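Local coordinates for protein CBIX (Paracoccus pantotrophus, PDB 4CCS) that probably inserts ferrous iron into sirohydrochlorin, the last step of siroheme biosynthesis in this denitrifying bacterium, at residues Phe92-Leu105 / Val209-Ser222. Residues are numbered along the deposited sequence; the frame is centred on the assembly and turned at random. Where two conformers were deposited one is given.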
loop_
_atom_site.group_PDB
_atom_site.type_symbol
_atom_site.label_atom_id
_atom_site.label_comp_id
_atom_site.label_asym_id
_atom_site.label_seq_id
_atom_site.Cartn_x
_atom_site.Cartn_y
_atom_site.Cartn_z
ATOM N N PHE A 92 1.065 1.335 6.432
ATOM C CA PHE A 92 1.879 1.317 5.212
ATOM C C PHE A 92 1.754 2.642 4.429
ATOM O O PHE A 92 2.769 3.193 3.996
ATOM C CB PHE A 92 1.439 0.126 4.309
ATOM C CG PHE A 92 2.111 0.050 2.952
ATOM C CD1 PHE A 92 3.316 -0.615 2.791
ATOM C CD2 PHE A 92 1.540 0.658 1.838
ATOM C CE1 PHE A 92 3.938 -0.681 1.530
ATOM C CE2 PHE A 92 2.174 0.613 0.590
ATOM C CZ PHE A 92 3.368 -0.055 0.447
ATOM N N GLY A 93 0.517 3.149 4.257
ATOM C CA GLY A 93 0.274 4.382 3.492
ATOM C C GLY A 93 0.943 5.632 4.090
ATOM O O GLY A 93 1.301 6.540 3.336
ATOM N N SER A 94 1.114 5.665 5.424
ATOM C CA SER A 94 1.735 6.801 6.118
ATOM C C SER A 94 3.209 6.550 6.432
ATOM O O SER A 94 3.840 7.351 7.127
ATOM C CB SER A 94 0.958 7.136 7.389
ATOM O OG SER A 94 1.113 6.111 8.354
ATOM N N ASP A 95 3.775 5.445 5.917
ATOM C CA ASP A 95 5.173 5.121 6.164
ATOM C C ASP A 95 6.107 6.229 5.636
ATOM O O ASP A 95 5.931 6.661 4.497
ATOM C CB ASP A 95 5.542 3.762 5.565
ATOM C CG ASP A 95 6.800 3.194 6.180
ATOM O OD1 ASP A 95 7.878 3.773 5.951
ATOM O OD2 ASP A 95 6.702 2.146 6.883
ATOM N N PRO A 96 7.066 6.722 6.471
ATOM C CA PRO A 96 7.968 7.798 6.023
ATOM C C PRO A 96 8.728 7.481 4.740
ATOM O O PRO A 96 9.032 8.395 3.995
ATOM C CB PRO A 96 8.924 8.010 7.217
ATOM C CG PRO A 96 8.522 6.997 8.265
ATOM C CD PRO A 96 7.132 6.556 7.941
ATOM N N GLY A 97 9.012 6.192 4.468
ATOM C CA GLY A 97 9.764 5.787 3.277
ATOM C C GLY A 97 8.941 5.615 2.003
ATOM O O GLY A 97 9.528 5.390 0.948
ATOM N N LEU A 98 7.601 5.715 2.079
ATOM C CA LEU A 98 6.764 5.479 0.897
ATOM C C LEU A 98 6.968 6.515 -0.249
ATOM O O LEU A 98 7.106 6.068 -1.387
ATOM C CB LEU A 98 5.271 5.319 1.254
ATOM C CG LEU A 98 4.314 4.857 0.105
ATOM C CD1 LEU A 98 4.791 3.561 -0.541
ATOM C CD2 LEU A 98 2.881 4.704 0.607
ATOM N N PRO A 99 7.064 7.857 0.022
ATOM C CA PRO A 99 7.273 8.784 -1.107
ATOM C C PRO A 99 8.581 8.553 -1.858
ATOM O O PRO A 99 8.578 8.615 -3.089
ATOM C CB PRO A 99 7.191 10.181 -0.458
ATOM C CG PRO A 99 6.329 9.971 0.735
ATOM C CD PRO A 99 6.712 8.609 1.253
ATOM N N ALA A 100 9.675 8.236 -1.140
ATOM C CA ALA A 100 10.976 7.964 -1.785
ATOM C C ALA A 100 10.893 6.662 -2.601
ATOM O O ALA A 100 11.409 6.600 -3.721
ATOM C CB ALA A 100 12.071 7.866 -0.746
ATOM N N LEU A 101 10.180 5.656 -2.073
ATOM C CA LEU A 101 9.992 4.385 -2.803
ATOM C C LEU A 101 9.259 4.599 -4.143
ATOM O O LEU A 101 9.705 4.070 -5.179
ATOM C CB LEU A 101 9.278 3.337 -1.918
ATOM C CG LEU A 101 8.886 2.014 -2.608
ATOM C CD1 LEU A 101 10.110 1.315 -3.191
ATOM C CD2 LEU A 101 8.199 1.119 -1.652
ATOM N N CYS A 102 8.166 5.399 -4.131
ATOM C CA CYS A 102 7.386 5.730 -5.331
ATOM C C CYS A 102 8.267 6.440 -6.340
ATOM O O CYS A 102 8.212 6.129 -7.530
ATOM C CB CYS A 102 6.162 6.571 -4.980
ATOM S SG CYS A 102 4.931 5.701 -3.975
ATOM N N LEU A 103 9.096 7.387 -5.861
ATOM C CA LEU A 103 10.010 8.126 -6.742
ATOM C C LEU A 103 11.052 7.211 -7.392
ATOM O O LEU A 103 11.260 7.307 -8.598
ATOM C CB LEU A 103 10.661 9.327 -6.016
ATOM C CG LEU A 103 11.557 10.243 -6.876
ATOM C CD1 LEU A 103 10.780 10.885 -8.023
ATOM C CD2 LEU A 103 12.212 11.340 -6.014
ATOM N N ALA A 104 11.677 6.316 -6.618
ATOM C CA ALA A 104 12.683 5.391 -7.148
ATOM C C ALA A 104 12.063 4.441 -8.196
ATOM O O ALA A 104 12.666 4.208 -9.241
ATOM C CB ALA A 104 13.293 4.592 -6.016
ATOM N N LEU A 105 10.839 3.924 -7.931
ATOM C CA LEU A 105 10.180 3.023 -8.894
ATOM C C LEU A 105 9.867 3.735 -10.207
ATOM O O LEU A 105 10.130 3.189 -11.281
ATOM C CB LEU A 105 8.893 2.437 -8.293
ATOM C CG LEU A 105 9.059 1.398 -7.191
ATOM C CD1 LEU A 105 7.744 1.204 -6.465
ATOM C CD2 LEU A 105 9.556 0.042 -7.761
ATOM N N VAL A 209 2.746 -0.804 -5.705
ATOM C CA VAL A 209 3.883 -0.401 -4.857
ATOM C C VAL A 209 4.195 -1.425 -3.738
ATOM O O VAL A 209 5.371 -1.626 -3.443
ATOM C CB VAL A 209 3.718 1.054 -4.321
ATOM C CG1 VAL A 209 2.569 1.177 -3.302
ATOM C CG2 VAL A 209 5.032 1.595 -3.751
ATOM N N GLY A 210 3.170 -2.096 -3.157
ATOM C CA GLY A 210 3.348 -3.089 -2.082
ATOM C C GLY A 210 4.248 -4.283 -2.463
ATOM O O GLY A 210 4.760 -4.962 -1.566
ATOM N N LEU A 211 4.449 -4.531 -3.763
ATOM C CA LEU A 211 5.284 -5.647 -4.248
ATOM C C LEU A 211 6.739 -5.253 -4.518
ATOM O O LEU A 211 7.534 -6.116 -4.904
ATOM C CB LEU A 211 4.688 -6.300 -5.507
ATOM C CG LEU A 211 3.276 -6.901 -5.397
ATOM C CD1 LEU A 211 2.839 -7.468 -6.738
ATOM C CD2 LEU A 211 3.192 -7.979 -4.308
ATOM N N ALA A 212 7.089 -3.968 -4.318
ATOM C CA ALA A 212 8.447 -3.476 -4.592
ATOM C C ALA A 212 9.520 -4.170 -3.745
ATOM O O ALA A 212 9.251 -4.512 -2.599
ATOM C CB ALA A 212 8.517 -1.965 -4.412
ATOM N N PRO A 213 10.757 -4.337 -4.284
ATOM C CA PRO A 213 11.814 -5.014 -3.508
ATOM C C PRO A 213 12.215 -4.305 -2.224
ATOM O O PRO A 213 12.643 -4.967 -1.278
ATOM C CB PRO A 213 12.989 -5.148 -4.494
ATOM C CG PRO A 213 12.618 -4.405 -5.718
ATOM C CD PRO A 213 11.125 -4.191 -5.709
ATOM N N GLN A 214 12.026 -2.971 -2.149
ATOM C CA GLN A 214 12.417 -2.213 -0.953
ATOM C C GLN A 214 11.358 -2.187 0.149
ATOM O O GLN A 214 11.632 -1.632 1.204
ATOM C CB GLN A 214 12.839 -0.774 -1.304
ATOM C CG GLN A 214 13.973 -0.683 -2.316
ATOM C CD GLN A 214 13.540 -0.779 -3.766
ATOM O OE1 GLN A 214 12.368 -1.007 -4.096
ATOM N NE2 GLN A 214 14.492 -0.665 -4.682
ATOM N N VAL A 215 10.149 -2.753 -0.089
ATOM C CA VAL A 215 9.089 -2.734 0.924
ATOM C C VAL A 215 9.511 -3.462 2.234
ATOM O O VAL A 215 9.310 -2.873 3.289
ATOM C CB VAL A 215 7.715 -3.223 0.376
ATOM C CG1 VAL A 215 6.712 -3.455 1.509
ATOM C CG2 VAL A 215 7.159 -2.236 -0.650
ATOM N N PRO A 216 10.086 -4.696 2.195
ATOM C CA PRO A 216 10.487 -5.330 3.469
ATOM C C PRO A 216 11.414 -4.452 4.341
ATOM O O PRO A 216 11.166 -4.330 5.532
ATOM C CB PRO A 216 11.152 -6.637 3.028
ATOM C CG PRO A 216 10.490 -6.957 1.732
ATOM C CD PRO A 216 10.288 -5.625 1.063
ATOM N N ALA A 217 12.410 -3.775 3.733
ATOM C CA ALA A 217 13.337 -2.890 4.466
ATOM C C ALA A 217 12.614 -1.685 5.048
ATOM O O ALA A 217 12.859 -1.325 6.196
ATOM C CB ALA A 217 14.476 -2.446 3.555
ATOM N N MET A 218 11.628 -1.137 4.304
ATOM C CA MET A 218 10.802 -0.023 4.752
ATOM C C MET A 218 9.994 -0.422 5.999
ATOM O O MET A 218 9.997 0.305 6.992
ATOM C CB MET A 218 9.892 0.457 3.591
ATOM C CG MET A 218 9.074 1.668 3.927
ATOM S SD MET A 218 7.871 2.138 2.648
ATOM C CE MET A 218 6.515 1.081 3.115
ATOM N N ILE A 219 9.324 -1.594 5.962
ATOM C CA ILE A 219 8.534 -2.094 7.100
ATOM C C ILE A 219 9.463 -2.355 8.306
ATOM O O ILE A 219 9.138 -1.962 9.425
ATOM C CB ILE A 219 7.704 -3.349 6.706
ATOM C CG1 ILE A 219 6.738 -3.030 5.526
ATOM C CG2 ILE A 219 6.946 -3.916 7.924
ATOM C CD1 ILE A 219 5.859 -4.256 5.021
ATOM N N ALA A 220 10.610 -3.008 8.060
ATOM C CA ALA A 220 11.602 -3.293 9.103
ATOM C C ALA A 220 12.028 -2.008 9.856
ATOM O O ALA A 220 12.084 -2.008 11.089
ATOM C CB ALA A 220 12.820 -3.966 8.487
ATOM N N GLU A 221 12.275 -0.904 9.109
ATOM C CA GLU A 221 12.697 0.366 9.723
ATOM C C GLU A 221 11.608 0.961 10.576
ATOM O O GLU A 221 11.911 1.483 11.644
ATOM C CB GLU A 221 13.255 1.381 8.695
ATOM C CG GLU A 221 14.500 0.893 7.958
ATOM C CD GLU A 221 15.716 0.495 8.784
ATOM O OE1 GLU A 221 15.870 1.003 9.915
ATOM O OE2 GLU A 221 16.534 -0.309 8.286
ATOM N N SER A 222 10.333 0.805 10.163
ATOM C CA SER A 222 9.189 1.270 10.934
ATOM C C SER A 222 8.976 0.449 12.218
ATOM O O SER A 222 8.587 1.020 13.233
ATOM C CB SER A 222 7.934 1.314 10.068
ATOM O OG SER A 222 8.096 2.361 9.125
HETATM O O HOH W 1 10.292 2.998 6.857
#
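The carboxylate of Asp95 is gripped from both segments. OD2 accepts a hydrogen bond from Ser222 OG (2.6 Å), which lies above the carboxylate plane, 42° out of it; Asp95 OD2 is also hydrogen-bonded to Tyr60 OH of strand 57-61. OD1 turns its anti lone pair to the backbone N of Gly97 (3.1 Å), capping the turn that leads into helix 98-113, and receives a water that also donates to Met218 O. Aspartate suits this place because one short side chain can serve both tasks, and its several donors would be expected to stabilise the negative charge.

The contact joins the two lobes of a chelatase-type fold, each with a parallel sheet of order 2-1-3-4. The helix after each sheet's last strand packs against the other lobe: helix 98-113 on helix 134-146, helix 215-226 on helix 16-30. Their first turns, 98-105 and 215-222, run nearly antiparallel (168°), with axes 11.2 Å apart at closest approach, where the chain passes from each lobe to the other.

Gly97, lacking a side chain, lets its backbone come close to Met218, whose unbranched chain fills the seam. Extended through chi2, it bends at chi3 (85°), carrying CE to 3.5 Å from CE1 of Phe92, while SD lies beside the backbone of Gly97 and Leu98. The flat Phe92 ring reaches on to Gly210 CA, with Val209 CG1 in plane at its edge.

Further along, aliphatic side chains pack together. Leu101 forks: CD1 lies 3.8 Å from Ala212 CB and also meets the Gln214 side chain, whereas CD2 touches both valines, 3.7 Å from Val215 CG2. The small Ala212 also accommodates Leu105. A single methyl, Val209 CG2, touches Leu98 CD1, Leu101 CD2 and Leu105 CD1. Cys102 SG lies 4.1 Å from that same Val209 CG2.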